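Side-chain contacts in ribose transcriptional regulator (Enterococcus faecium DO, PDB 4RK1), which binds D-ribose in its periplasmic-binding-protein-like sugar domain and probably acts as a DNA-binding transcriptional repressor of the LacI family: residues V12-I17 against S23-G28; E54-L59 against T76-E81; G66-T71 against K248-R253; F90-Q95 against G100-V105; G243-K248 against E262-P267. All coordinates share one frame; numbering follows the deposited sequence.

Contact 1 of 5, residues V12-I17 against S23-G28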
# COMPACT_ATOMS: atom_id res chain seq x y z
N VAL B 12 7.66 9.80 10.72
CA VAL B 12 6.52 8.94 11.00
C VAL B 12 7.02 7.50 11.06
O VAL B 12 7.60 7.01 10.10
CB VAL B 12 5.45 9.09 9.90
CG1 VAL B 12 4.23 8.25 10.23
CG2 VAL B 12 5.06 10.54 9.74
N LEU B 13 6.81 6.83 12.19
CA LEU B 13 7.28 5.47 12.36
C LEU B 13 6.08 4.53 12.36
O LEU B 13 5.21 4.63 13.21
CB LEU B 13 8.09 5.34 13.65
CG LEU B 13 9.56 5.77 13.55
CD1 LEU B 13 9.71 7.22 13.12
CD2 LEU B 13 10.27 5.53 14.88
N VAL B 14 6.05 3.62 11.39
CA VAL B 14 4.94 2.68 11.29
C VAL B 14 5.43 1.24 11.31
O VAL B 14 6.58 0.98 10.99
CB VAL B 14 4.08 2.90 10.01
CG1 VAL B 14 3.50 4.30 9.98
CG2 VAL B 14 4.88 2.62 8.75
N PRO B 15 4.55 0.30 11.70
CA PRO B 15 4.95 -1.10 11.74
C PRO B 15 5.08 -1.75 10.35
O PRO B 15 5.82 -2.70 10.21
CB PRO B 15 3.82 -1.80 12.52
CG PRO B 15 2.78 -0.77 12.80
CD PRO B 15 3.15 0.51 12.11
N ASP B 16 4.35 -1.24 9.36
CA ASP B 16 4.22 -1.94 8.09
C ASP B 16 3.72 -1.02 6.97
O ASP B 16 2.52 -0.87 6.77
CB ASP B 16 3.24 -3.11 8.27
CG ASP B 16 3.02 -3.92 7.00
OD1 ASP B 16 3.76 -3.74 6.01
OD2 ASP B 16 2.09 -4.75 7.02
N ILE B 17 4.65 -0.45 6.22
CA ILE B 17 4.30 0.43 5.08
C ILE B 17 3.56 -0.29 3.93
O ILE B 17 2.88 0.36 3.14
CB ILE B 17 5.53 1.21 4.54
CG1 ILE B 17 5.10 2.34 3.60
CG2 ILE B 17 6.52 0.28 3.85
CD1 ILE B 17 4.03 3.26 4.16
N SER B 23 -0.19 3.53 4.81
CA SER B 23 0.08 4.49 3.74
C SER B 23 -1.03 5.55 3.69
O SER B 23 -0.75 6.72 3.46
CB SER B 23 0.31 3.80 2.39
OG SER B 23 -0.73 2.91 2.06
N THR B 24 -2.28 5.17 3.95
CA THR B 24 -3.35 6.16 4.03
C THR B 24 -3.18 7.06 5.26
O THR B 24 -3.46 8.25 5.19
CB THR B 24 -4.73 5.50 4.00
OG1 THR B 24 -4.91 4.86 2.74
CG2 THR B 24 -5.83 6.52 4.20
N LEU B 25 -2.73 6.48 6.38
CA LEU B 25 -2.41 7.26 7.57
C LEU B 25 -1.39 8.34 7.23
O LEU B 25 -1.57 9.51 7.57
CB LEU B 25 -1.84 6.36 8.66
CG LEU B 25 -1.45 7.06 9.96
CD1 LEU B 25 -2.70 7.30 10.80
CD2 LEU B 25 -0.44 6.22 10.72
N MSE B 26 -0.33 7.92 6.56
CA MSE B 26 0.70 8.84 6.10
C MSE B 26 0.18 9.95 5.25
O MSE B 26 0.57 11.10 5.43
CB MSE B 26 1.75 8.08 5.30
CG MSE B 26 3.01 8.04 6.11
SE MSE B 26 3.86 9.78 5.85
CE MSE B 26 4.65 9.13 4.15
N ARG B 27 -0.70 9.62 4.31
CA ARG B 27 -1.32 10.66 3.47
C ARG B 27 -2.09 11.69 4.30
O ARG B 27 -2.06 12.88 3.99
CB ARG B 27 -2.26 10.04 2.42
CG ARG B 27 -1.60 9.79 1.07
CD ARG B 27 -2.62 9.41 -0.00
NE ARG B 27 -3.65 10.44 -0.22
CZ ARG B 27 -4.93 10.34 0.14
NH1 ARG B 27 -5.76 11.35 -0.11
NH2 ARG B 27 -5.41 9.26 0.75
N GLY B 28 -2.78 11.24 5.35
CA GLY B 28 -3.50 12.17 6.23
C GLY B 28 -2.54 13.09 6.99
O GLY B 28 -2.79 14.28 7.13
O HOH W 1 0.68 0.58 1.72

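Contact 2 of 5, residues E54-L59 against T76-E81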
# COMPACT_ATOMS: atom_id res chain seq x y z
N GLU B 54 18.72 1.30 15.42
CA GLU B 54 18.32 2.52 16.12
C GLU B 54 17.74 3.62 15.21
O GLU B 54 18.43 4.58 14.86
CB GLU B 54 19.52 3.07 16.90
CG GLU B 54 19.99 2.14 18.01
CD GLU B 54 21.48 2.23 18.28
OE1 GLU B 54 22.19 2.93 17.54
OE2 GLU B 54 21.94 1.58 19.24
N TYR B 55 16.47 3.49 14.87
CA TYR B 55 15.76 4.50 14.08
C TYR B 55 15.78 5.86 14.76
O TYR B 55 16.23 6.84 14.17
CB TYR B 55 14.30 4.07 13.83
CG TYR B 55 14.16 2.88 12.91
CD1 TYR B 55 14.09 3.05 11.53
CD2 TYR B 55 14.10 1.58 13.42
CE1 TYR B 55 13.96 1.96 10.68
CE2 TYR B 55 13.97 0.49 12.58
CZ TYR B 55 13.90 0.68 11.21
OH TYR B 55 13.78 -0.41 10.38
N LEU B 56 15.31 5.91 16.00
CA LEU B 56 15.18 7.19 16.71
C LEU B 56 16.50 7.91 16.90
O LEU B 56 16.59 9.12 16.68
CB LEU B 56 14.52 7.00 18.07
CG LEU B 56 13.03 6.71 18.13
CD1 LEU B 56 12.59 6.75 19.58
CD2 LEU B 56 12.24 7.68 17.27
N ALA B 57 17.52 7.16 17.31
CA ALA B 57 18.84 7.74 17.56
C ALA B 57 19.38 8.38 16.29
O ALA B 57 19.81 9.53 16.30
CB ALA B 57 19.80 6.68 18.09
N GLU B 58 19.35 7.63 15.20
CA GLU B 58 19.84 8.15 13.93
C GLU B 58 19.01 9.36 13.48
O GLU B 58 19.57 10.38 13.10
CB GLU B 58 19.84 7.05 12.87
CG GLU B 58 20.25 7.48 11.47
CD GLU B 58 21.66 8.06 11.37
OE1 GLU B 58 22.51 7.75 12.24
OE2 GLU B 58 21.92 8.82 10.42
N LEU B 59 17.69 9.24 13.50
CA LEU B 59 16.83 10.33 13.03
C LEU B 59 16.94 11.58 13.91
O LEU B 59 16.91 12.70 13.40
CB LEU B 59 15.38 9.85 12.94
CG LEU B 59 15.09 8.83 11.82
CD1 LEU B 59 13.59 8.56 11.73
CD2 LEU B 59 15.62 9.32 10.48
N THR B 76 10.30 2.72 25.17
CA THR B 76 10.32 3.83 26.12
C THR B 76 11.75 4.36 26.31
O THR B 76 11.97 5.57 26.28
CB THR B 76 9.72 3.38 27.46
OG1 THR B 76 8.33 3.08 27.26
CG2 THR B 76 9.85 4.46 28.54
N ASP B 77 12.71 3.46 26.48
CA ASP B 77 14.12 3.85 26.65
C ASP B 77 14.64 4.65 25.46
O ASP B 77 15.29 5.67 25.64
CB ASP B 77 15.02 2.61 26.86
CG ASP B 77 14.80 1.94 28.21
OD1 ASP B 77 14.29 2.59 29.15
OD2 ASP B 77 15.15 0.75 28.33
N ALA B 78 14.35 4.18 24.25
CA ALA B 78 14.78 4.87 23.05
C ALA B 78 14.14 6.26 22.96
O ALA B 78 14.78 7.22 22.52
CB ALA B 78 14.47 4.05 21.81
N ILE B 79 12.88 6.37 23.39
CA ILE B 79 12.19 7.66 23.38
C ILE B 79 12.83 8.62 24.40
O ILE B 79 13.12 9.78 24.09
CB ILE B 79 10.68 7.50 23.64
CG1 ILE B 79 10.03 6.87 22.40
CG2 ILE B 79 10.04 8.85 23.95
CD1 ILE B 79 8.62 6.38 22.63
N ASN B 80 13.05 8.13 25.61
CA ASN B 80 13.69 8.93 26.66
C ASN B 80 15.08 9.39 26.26
O ASN B 80 15.40 10.57 26.34
CB ASN B 80 13.80 8.13 27.95
CG ASN B 80 12.46 7.92 28.62
OD1 ASN B 80 11.44 8.46 28.19
ND2 ASN B 80 12.46 7.14 29.68
N GLU B 81 15.89 8.44 25.79
CA GLU B 81 17.29 8.72 25.48
C GLU B 81 17.44 9.71 24.33
O GLU B 81 18.36 10.52 24.33
CB GLU B 81 18.02 7.41 25.15
CG GLU B 81 19.48 7.57 24.74
CD GLU B 81 20.33 8.22 25.82
OE1 GLU B 81 20.07 7.99 27.01
OE2 GLU B 81 21.27 8.96 25.46

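Contact 3 of 5, residues G66-T71 against K248-R253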
# COMPACT_ATOMS: atom_id res chain seq x y z
N GLY B 66 10.24 16.39 15.08
CA GLY B 66 9.19 15.76 15.87
C GLY B 66 8.83 14.44 15.24
O GLY B 66 9.18 14.21 14.09
N PHE B 67 8.15 13.58 16.00
CA PHE B 67 7.82 12.24 15.55
C PHE B 67 6.37 11.86 15.78
O PHE B 67 5.75 12.30 16.72
CB PHE B 67 8.71 11.21 16.24
CG PHE B 67 10.16 11.35 15.92
CD1 PHE B 67 10.93 12.31 16.57
CD2 PHE B 67 10.75 10.55 14.96
CE1 PHE B 67 12.28 12.45 16.27
CE2 PHE B 67 12.10 10.69 14.66
CZ PHE B 67 12.86 11.64 15.32
N ILE B 68 5.86 11.02 14.89
CA ILE B 68 4.56 10.41 15.05
C ILE B 68 4.81 8.91 15.01
O ILE B 68 5.29 8.39 14.01
CB ILE B 68 3.60 10.85 13.95
CG1 ILE B 68 3.44 12.37 14.00
CG2 ILE B 68 2.26 10.14 14.11
CD1 ILE B 68 2.71 12.96 12.81
N ILE B 69 4.47 8.24 16.10
CA ILE B 69 4.92 6.89 16.37
C ILE B 69 3.73 5.97 16.51
O ILE B 69 2.97 6.05 17.49
CB ILE B 69 5.76 6.85 17.67
CG1 ILE B 69 6.93 7.84 17.56
CG2 ILE B 69 6.27 5.44 17.93
CD1 ILE B 69 7.77 7.96 18.82
N ALA B 70 3.56 5.08 15.53
CA ALA B 70 2.44 4.16 15.48
C ALA B 70 2.85 2.71 15.75
O ALA B 70 2.00 1.82 15.77
CB ALA B 70 1.77 4.25 14.11
N THR B 71 4.14 2.49 15.98
CA THR B 71 4.68 1.14 16.19
C THR B 71 5.13 0.92 17.65
O THR B 71 5.70 1.82 18.26
CB THR B 71 5.87 0.86 15.24
OG1 THR B 71 6.52 -0.37 15.60
CG2 THR B 71 6.89 1.96 15.27
N LYS B 248 -1.98 17.44 13.35
CA LYS B 248 -2.46 18.68 13.99
C LYS B 248 -2.03 18.75 15.46
O LYS B 248 -1.57 19.79 15.92
CB LYS B 248 -3.99 18.81 13.90
CG LYS B 248 -4.52 19.13 12.51
CD LYS B 248 -6.04 19.11 12.50
CE LYS B 248 -6.60 19.86 11.31
NZ LYS B 248 -8.04 19.54 11.07
N LEU B 249 -2.17 17.65 16.19
CA LEU B 249 -1.69 17.60 17.56
C LEU B 249 -0.21 17.94 17.65
O LEU B 249 0.21 18.67 18.55
CB LEU B 249 -1.92 16.22 18.17
CG LEU B 249 -3.32 15.90 18.64
CD1 LEU B 249 -3.39 14.42 18.99
CD2 LEU B 249 -3.71 16.74 19.85
N LEU B 250 0.59 17.40 16.73
CA LEU B 250 2.04 17.65 16.75
C LEU B 250 2.36 19.11 16.47
O LEU B 250 3.18 19.70 17.16
CB LEU B 250 2.80 16.74 15.78
CG LEU B 250 4.33 16.78 15.85
CD1 LEU B 250 4.86 16.59 17.27
CD2 LEU B 250 4.91 15.71 14.94
N LEU B 251 1.72 19.70 15.46
CA LEU B 251 1.94 21.11 15.12
C LEU B 251 1.55 22.02 16.28
O LEU B 251 2.22 23.01 16.53
CB LEU B 251 1.13 21.53 13.90
CG LEU B 251 1.51 20.94 12.54
CD1 LEU B 251 0.52 21.41 11.49
CD2 LEU B 251 2.93 21.31 12.15
N ASP B 252 0.46 21.69 16.97
CA ASP B 252 0.02 22.45 18.13
C ASP B 252 1.00 22.36 19.28
O ASP B 252 1.26 23.35 19.97
CB ASP B 252 -1.38 22.02 18.57
CG ASP B 252 -2.45 22.45 17.58
OD1 ASP B 252 -2.17 23.29 16.71
OD2 ASP B 252 -3.57 21.92 17.67
N ARG B 253 1.55 21.17 19.48
CA ARG B 253 2.58 20.95 20.48
C ARG B 253 3.85 21.73 20.18
O ARG B 253 4.50 22.24 21.09
CB ARG B 253 2.91 19.47 20.60
CG ARG B 253 3.96 19.11 21.64
CD ARG B 253 3.56 19.52 23.04
NE ARG B 253 2.25 18.99 23.43
CZ ARG B 253 1.60 19.35 24.53
NH1 ARG B 253 0.42 18.81 24.80
NH2 ARG B 253 2.12 20.26 25.36

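Contact 4 of 5, residues F90-Q95 against G100-V105. With RIB (alpha-D-ribofuranose), chain K.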
# COMPACT_ATOMS: atom_id res chain seq x y z
N PHE B 90 6.56 14.35 20.39
CA PHE B 90 6.04 13.22 19.65
C PHE B 90 4.60 12.89 19.98
O PHE B 90 4.09 13.25 21.05
CB PHE B 90 6.93 11.98 19.83
CG PHE B 90 6.97 11.47 21.24
CD1 PHE B 90 7.77 12.09 22.19
CD2 PHE B 90 6.21 10.38 21.62
CE1 PHE B 90 7.81 11.62 23.50
CE2 PHE B 90 6.24 9.90 22.92
CZ PHE B 90 7.03 10.54 23.86
N ILE B 91 3.96 12.20 19.04
CA ILE B 91 2.60 11.72 19.15
C ILE B 91 2.66 10.21 19.12
O ILE B 91 3.47 9.65 18.39
CB ILE B 91 1.72 12.16 17.96
CG1 ILE B 91 1.83 13.66 17.72
CG2 ILE B 91 0.28 11.74 18.19
CD1 ILE B 91 1.41 14.52 18.90
N VAL B 92 1.80 9.56 19.90
CA VAL B 92 1.69 8.10 19.88
C VAL B 92 0.29 7.72 19.43
O VAL B 92 -0.68 8.42 19.68
CB VAL B 92 1.98 7.45 21.25
CG1 VAL B 92 3.40 7.75 21.69
CG2 VAL B 92 0.99 7.91 22.31
N LEU B 93 0.19 6.60 18.74
CA LEU B 93 -1.09 6.10 18.31
C LEU B 93 -0.98 4.63 17.97
O LEU B 93 0.11 4.05 17.98
CB LEU B 93 -1.57 6.87 17.09
CG LEU B 93 -0.77 6.79 15.79
CD1 LEU B 93 -1.68 7.06 14.61
CD2 LEU B 93 0.37 7.78 15.77
N ASP B 94 -2.13 4.05 17.67
CA ASP B 94 -2.21 2.74 17.05
C ASP B 94 -1.55 1.66 17.91
O ASP B 94 -2.04 1.41 19.01
CB ASP B 94 -1.68 2.78 15.61
CG ASP B 94 -2.28 1.69 14.76
OD1 ASP B 94 -3.52 1.66 14.62
OD2 ASP B 94 -1.52 0.84 14.27
N GLN B 95 -0.46 1.03 17.45
CA GLN B 95 0.15 -0.06 18.21
C GLN B 95 1.06 0.42 19.35
O GLN B 95 1.46 -0.38 20.20
CB GLN B 95 0.93 -1.01 17.27
CG GLN B 95 0.11 -1.53 16.10
CD GLN B 95 0.76 -2.65 15.30
OE1 GLN B 95 1.80 -3.19 15.67
NE2 GLN B 95 0.14 -3.02 14.19
N GLY B 100 4.54 9.35 28.90
CA GLY B 100 4.47 10.63 29.58
C GLY B 100 4.96 11.76 28.68
O GLY B 100 5.93 11.61 27.94
N PHE B 101 4.28 12.90 28.77
CA PHE B 101 4.62 14.09 28.02
C PHE B 101 4.61 13.85 26.51
O PHE B 101 5.53 14.25 25.78
CB PHE B 101 5.95 14.68 28.50
CG PHE B 101 5.93 15.15 29.94
CD1 PHE B 101 4.82 15.80 30.47
CD2 PHE B 101 7.04 14.97 30.76
CE1 PHE B 101 4.81 16.25 31.78
CE2 PHE B 101 7.04 15.41 32.07
CZ PHE B 101 5.92 16.05 32.58
N SER B 102 3.56 13.18 26.08
CA SER B 102 3.24 13.05 24.66
C SER B 102 1.73 13.17 24.53
O SER B 102 0.99 12.93 25.48
CB SER B 102 3.71 11.70 24.11
OG SER B 102 3.01 10.62 24.72
N ASP B 103 1.28 13.56 23.35
CA ASP B 103 -0.13 13.50 23.01
C ASP B 103 -0.37 12.19 22.27
O ASP B 103 0.56 11.60 21.74
CB ASP B 103 -0.49 14.68 22.13
CG ASP B 103 -0.12 16.00 22.77
OD1 ASP B 103 -0.80 16.40 23.73
OD2 ASP B 103 0.85 16.65 22.29
N ALA B 104 -1.61 11.74 22.27
CA ALA B 104 -1.98 10.49 21.62
C ALA B 104 -3.28 10.66 20.86
O ALA B 104 -4.11 11.50 21.21
CB ALA B 104 -2.13 9.39 22.66
N VAL B 105 -3.44 9.86 19.80
CA VAL B 105 -4.71 9.73 19.09
C VAL B 105 -5.00 8.25 18.95
O VAL B 105 -4.14 7.49 18.53
CB VAL B 105 -4.70 10.27 17.65
CG1 VAL B 105 -6.14 10.46 17.17
CG2 VAL B 105 -3.90 11.54 17.55
O5 RIB K . -4.55 -2.98 9.28
C5 RIB K . -3.35 -2.88 10.06
C4 RIB K . -3.75 -2.88 11.46
O4 RIB K . -2.61 -2.75 12.33
C3 RIB K . -4.69 -1.68 11.49
O3 RIB K . -5.94 -2.19 11.90
C2 RIB K . -4.00 -0.72 12.44
O2 RIB K . -4.87 -0.20 13.43
C1 RIB K . -2.74 -1.46 12.95
O1 RIB K . -2.69 -1.54 14.36
O HOH W 2 3.32 15.72 22.03
O HOH W 3 5.86 15.60 23.28
O HOH W 4 -4.74 4.96 16.97

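Contact 5 of 5, residues G243-K248 against E262-P267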
# COMPACT_ATOMS: atom_id res chain seq x y z
N GLY B 243 -4.65 10.26 10.72
CA GLY B 243 -3.38 10.87 10.31
C GLY B 243 -3.36 12.37 10.45
O GLY B 243 -2.43 12.95 11.01
N GLN B 244 -4.40 13.02 9.93
CA GLN B 244 -4.55 14.47 10.09
C GLN B 244 -4.52 14.90 11.55
O GLN B 244 -3.85 15.86 11.91
CB GLN B 244 -5.87 14.93 9.49
CG GLN B 244 -5.97 14.87 7.97
CD GLN B 244 -7.32 15.38 7.50
OE1 GLN B 244 -8.36 14.91 7.94
NE2 GLN B 244 -7.30 16.38 6.62
N THR B 245 -5.26 14.19 12.40
CA THR B 245 -5.37 14.54 13.81
C THR B 245 -4.03 14.42 14.50
O THR B 245 -3.62 15.31 15.26
CB THR B 245 -6.42 13.67 14.52
OG1 THR B 245 -7.67 13.80 13.85
CG2 THR B 245 -6.61 14.11 15.95
N SER B 246 -3.32 13.34 14.21
CA SER B 246 -1.96 13.15 14.75
C SER B 246 -1.04 14.30 14.32
O SER B 246 -0.28 14.84 15.13
CB SER B 246 -1.40 11.77 14.37
OG SER B 246 -0.94 11.73 13.03
N ALA B 247 -1.15 14.73 13.07
CA ALA B 247 -0.30 15.83 12.59
C ALA B 247 -0.68 17.17 13.24
O ALA B 247 0.20 17.95 13.62
CB ALA B 247 -0.37 15.94 11.07
N LYS B 248 -1.98 17.44 13.35
CA LYS B 248 -2.46 18.68 13.99
C LYS B 248 -2.03 18.75 15.46
O LYS B 248 -1.57 19.79 15.92
CB LYS B 248 -3.99 18.81 13.90
CG LYS B 248 -4.52 19.13 12.51
CD LYS B 248 -6.04 19.11 12.50
CE LYS B 248 -6.60 19.86 11.31
NZ LYS B 248 -8.04 19.54 11.07
N GLU B 262 -3.08 15.76 25.48
CA GLU B 262 -4.33 15.20 25.01
C GLU B 262 -4.21 13.74 24.63
O GLU B 262 -3.19 13.31 24.13
CB GLU B 262 -4.82 16.00 23.81
CG GLU B 262 -5.19 17.42 24.17
CD GLU B 262 -5.85 18.12 23.02
OE1 GLU B 262 -7.05 17.88 22.79
OE2 GLU B 262 -5.16 18.91 22.35
N GLU B 263 -5.28 12.99 24.90
CA GLU B 263 -5.43 11.65 24.37
C GLU B 263 -6.78 11.62 23.67
O GLU B 263 -7.81 11.37 24.30
CB GLU B 263 -5.34 10.59 25.46
CG GLU B 263 -5.55 9.16 24.94
CD GLU B 263 -4.61 8.14 25.55
OE1 GLU B 263 -4.07 8.38 26.65
OE2 GLU B 263 -4.40 7.08 24.92
N LYS B 264 -6.76 11.91 22.38
CA LYS B 264 -7.99 12.00 21.61
C LYS B 264 -8.42 10.61 21.22
O LYS B 264 -7.59 9.74 21.00
CB LYS B 264 -7.80 12.88 20.37
CG LYS B 264 -7.70 14.35 20.72
CD LYS B 264 -8.04 15.28 19.56
CE LYS B 264 -8.73 16.55 20.05
NZ LYS B 264 -8.16 17.77 19.42
N ARG B 265 -9.73 10.38 21.19
CA ARG B 265 -10.24 9.10 20.73
C ARG B 265 -11.27 9.34 19.65
O ARG B 265 -12.20 10.11 19.85
CB ARG B 265 -10.82 8.26 21.88
CG ARG B 265 -11.07 6.81 21.46
CD ARG B 265 -11.31 5.88 22.64
NE ARG B 265 -10.09 5.61 23.41
CZ ARG B 265 -9.21 4.63 23.16
NH1 ARG B 265 -8.15 4.49 23.94
NH2 ARG B 265 -9.38 3.78 22.14
N LEU B 266 -11.08 8.70 18.50
CA LEU B 266 -11.98 8.86 17.37
C LEU B 266 -12.85 7.61 17.26
O LEU B 266 -12.40 6.51 17.60
CB LEU B 266 -11.18 9.06 16.08
CG LEU B 266 -10.16 10.20 16.08
CD1 LEU B 266 -9.38 10.19 14.78
CD2 LEU B 266 -10.82 11.55 16.29
N PRO B 267 -14.09 7.79 16.81
CA PRO B 267 -15.00 6.67 16.74
C PRO B 267 -14.75 5.82 15.51
O PRO B 267 -14.18 6.28 14.53
CB PRO B 267 -16.37 7.36 16.63
CG PRO B 267 -16.08 8.60 15.86
CD PRO B 267 -14.76 9.05 16.42

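Contact 1 of 5, residues V12-I17 against S23-G28
Met26, Ile17 and Val12 bury the most surface here, and their direct contacts across the interface are apolar. Met26, present as selenomethionine, lays its SE 4.1 Å from Val12 CG2, and the two side chains run at an oblique angle to each other. The bends of Met26 at chi2 (-80°) and chi3 (-83°) fold its end back against the sheet, where it also touches Thr40 and Leu42 of the adjoining strand 39-44. Ile17 reaches the helix by its far end: with CG1 anti to the backbone N (chi1 -167°), CD1 comes 4.2 Å from Ser23 CB. Between these two points Val14 CG1 meets Leu25 CD2 more loosely, at 4.4 Å.

The polar link is indirect. One water gives a hydrogen bond to Ile17 O (2.6 Å) and is bonded to Ser23 OG (2.7 Å), tying the loop after the strand to the first turn of helix 20-33. Ser23 OG is also bonded to Pro20 O, which fixes it on the helix side. Ile17 packs as well on Ile17 of the second subunit, so this end of the contact reaches the dimer interface. Helix 20-33 thus packs on the strand it follows, within the beta-alpha-beta unit (strand 9-14, helix 20-33, strand 39-44) that opens the periplasmic-binding-protein fold.

Contact 2 of 5, residues E54-L59 against T76-E81
Between residues 54-59 and 76-81, the close contacts run through Leu56 CD1. It lies 3.7 Å from Ala78 O, 4.0 Å from Ala78 CB and 3.8 Å from Ile79 CG1, so this one methyl group rests on the backbone and side chains of two successive residues. Ala78 turns its CB to meet it. Ile79 points its CB away from the facing helix; of its side chain, CG1 makes the contact, set by chi1 (-72°) anti to the carbonyl carbon and beside the backbone N.

The torsions of Leu56 account for its reach: chi1 is -73° and chi2 -172°, carrying CD1 straight out from the helix. The small side chain of Ala78 is consistent with a CA-CA separation of 6.8 Å between Leu56 and Ala78. Beyond this first shell, Ala78 O also accepts from Asn82 ND2, while Ala78 N is bonded to Ser75 OG, just before the helix.

Farther along helix 76-84, Leu83 packs on Leu56 and Asn82 on Ala57. Helices 55-61 and 76-84 lie side by side against one face of the sheet, with Leu56 and Leu59 settling on Phe67 of strand 66-69 beneath.

Contact 3 of 5, residues G66-T71 against K248-R253
Leu250 CD2 sits over flat peptide groups of strand 66-69: it is 4.1 Å from Gly66 C and 3.9 Å from Phe67 O. The aromatic ring of Phe67 takes a different course. Its CB points away from the helix and the side chain comes no closer than 6.0 Å to it, the ring packing instead with Leu13 and with Leu56 and Leu59 of helix 55-61. The other flat group, the guanidinium of Arg253, is engaged elsewhere, in a cation-pi contact with Trp261 and a salt bridge to Asp103.

This is a helix-on-sheet layer of the periplasmic-binding-protein fold, in which helices flank a largely parallel sheet on both sides. The short axes of strand 66-69 and helix 248-253 pass 9.5 Å apart at 152°, so the helix runs roughly antiparallel to the strand. Gly66 faces the helix with no side chain, and its CA lies 7.4 Å from that of Leu250.

Leu250 spans the gap between helix and strand. Its CG is anti to the backbone N (chi1 -172°), which projects the branched end at the sheet, where Ile91 and Ile10 of the flanking strands also touch it. Ile68 approaches from the strand: its CB does not face the helix, but chi1 (-60°) sets CG1 beside the backbone N and so within reach of the leucine. Ile68 CG1 is 3.8 Å from Leu250 CD2, and the extended chi2 keeps Ile68 CD1 alongside, 4.1 Å from the same methyl.

Contact 4 of 5, residues F90-Q95 against G100-V105
Val92 carries both direct backbone hydrogen bonds between the strands, as one residue does in a parallel pair. Val92 N donates to Asp103 O (3.0 Å, 160° at the hydrogen), lying in the plane of that carbonyl, and Val105 N donates to Val92 O (3.1 Å). The same two oxygens receive CA-H...O contacts, from Ile91 CA and Ala104 CA respectively.

Waters extend the pairing at both ends. One is held by Phe90 O, Asp103 N and Asp103 OD2; another joins Asp94 N to Val105 O where the strands diverge. Asp103 OD1 turns elsewhere, to Glu262 N.

The Phe90 ring makes a CH-pi contact: Ser102 CB stands over one face, 3.7 Å from the centroid and 28° off the normal, while Ser102 OG bonds to Glu99 O. Chi1 of 64°, with CG between the backbone N and the carbonyl carbon, brings the ring to Ser102 CB. Of the apolar pairs, Val92 CG2 and Ala104 CB are tight at 3.5 Å, and on the opposite face Ile91 CG2 meets Val105 CG2.

At Asp94 and Gln95 the partners are the bound ribose. Asp94 accepts from ribose with both oxygens, O2 to OD1 (2.6 Å) and O1 to OD2 (2.7 Å), and Gln95 NE2 donates to ribose O1 (3.2 Å). In the sheet, strand 66-69 flanks strand 90-93 and strand 263-271 flanks strand 103-107; helix 76-84 covers the Phe90 ring, helix 239-255 the face of Ile91 and Val105.

Contact 5 of 5, residues G243-K248 against E262-P267
Thr245, on helix 243-248, and Lys264, on strand 263-266, have CA atoms 8.6 Å apart, a spacing at which only side chains bridge the two backbones. The contact is a helix-on-strand packing of the periplasmic-binding-protein fold, near the surface, where helix 239-255 lies against the sheet at strand 263-271. That strand is bonded to its parallel neighbour 103-107, and Val105 of the neighbour also touches Thr245.

Within the helix, Gly243 O accepts twice, from Ala247 N (3.0 Å) in the regular helical pattern and from Ser246 OG (2.8 Å). Both donors come from one face of the carbonyl plane, the hydroxyl tilted 24° from it.

Thr245 divides its two branches between two strand residues. Chi1 of -56° puts CG2 anti to the backbone N, and this methyl lies 4.1 Å from Lys264 CD, the two side chains crossing at a slant. Lys264 bends at chi3 and chi4, and its NZ forms a long salt bridge of 3.5 Å with Glu262 OE1, just before the strand. The other branch of the threonine, OG1, is hydrogen-bonded to Glu241 O one turn back. Leu266 runs past Thr245 in the opposite sense, bringing its CD1 to 4.1 Å from Thr245 OG1.

Overall arrangement
From the N terminus, contact 1 closes the first short loop, inside the opening beta-alpha-beta unit, before any other contact begins. Contact 2 then joins two helices around strand 66-69, whose own partner comes 177 residues later; contacts 2 and 3 therefore cross. Contact 4 closes a five-residue step between adjacent strands and nests wholly within the span of contact 3. Contact 5 crosses contact 3 in turn and shares Lys248 with it, both using helix 239-255. Together they tie strands 9-14, 66-69, 90-93, 103-107 and 263-271 of one sheet to helices on its two faces, while contacts 1 and 2 also touch the second subunit.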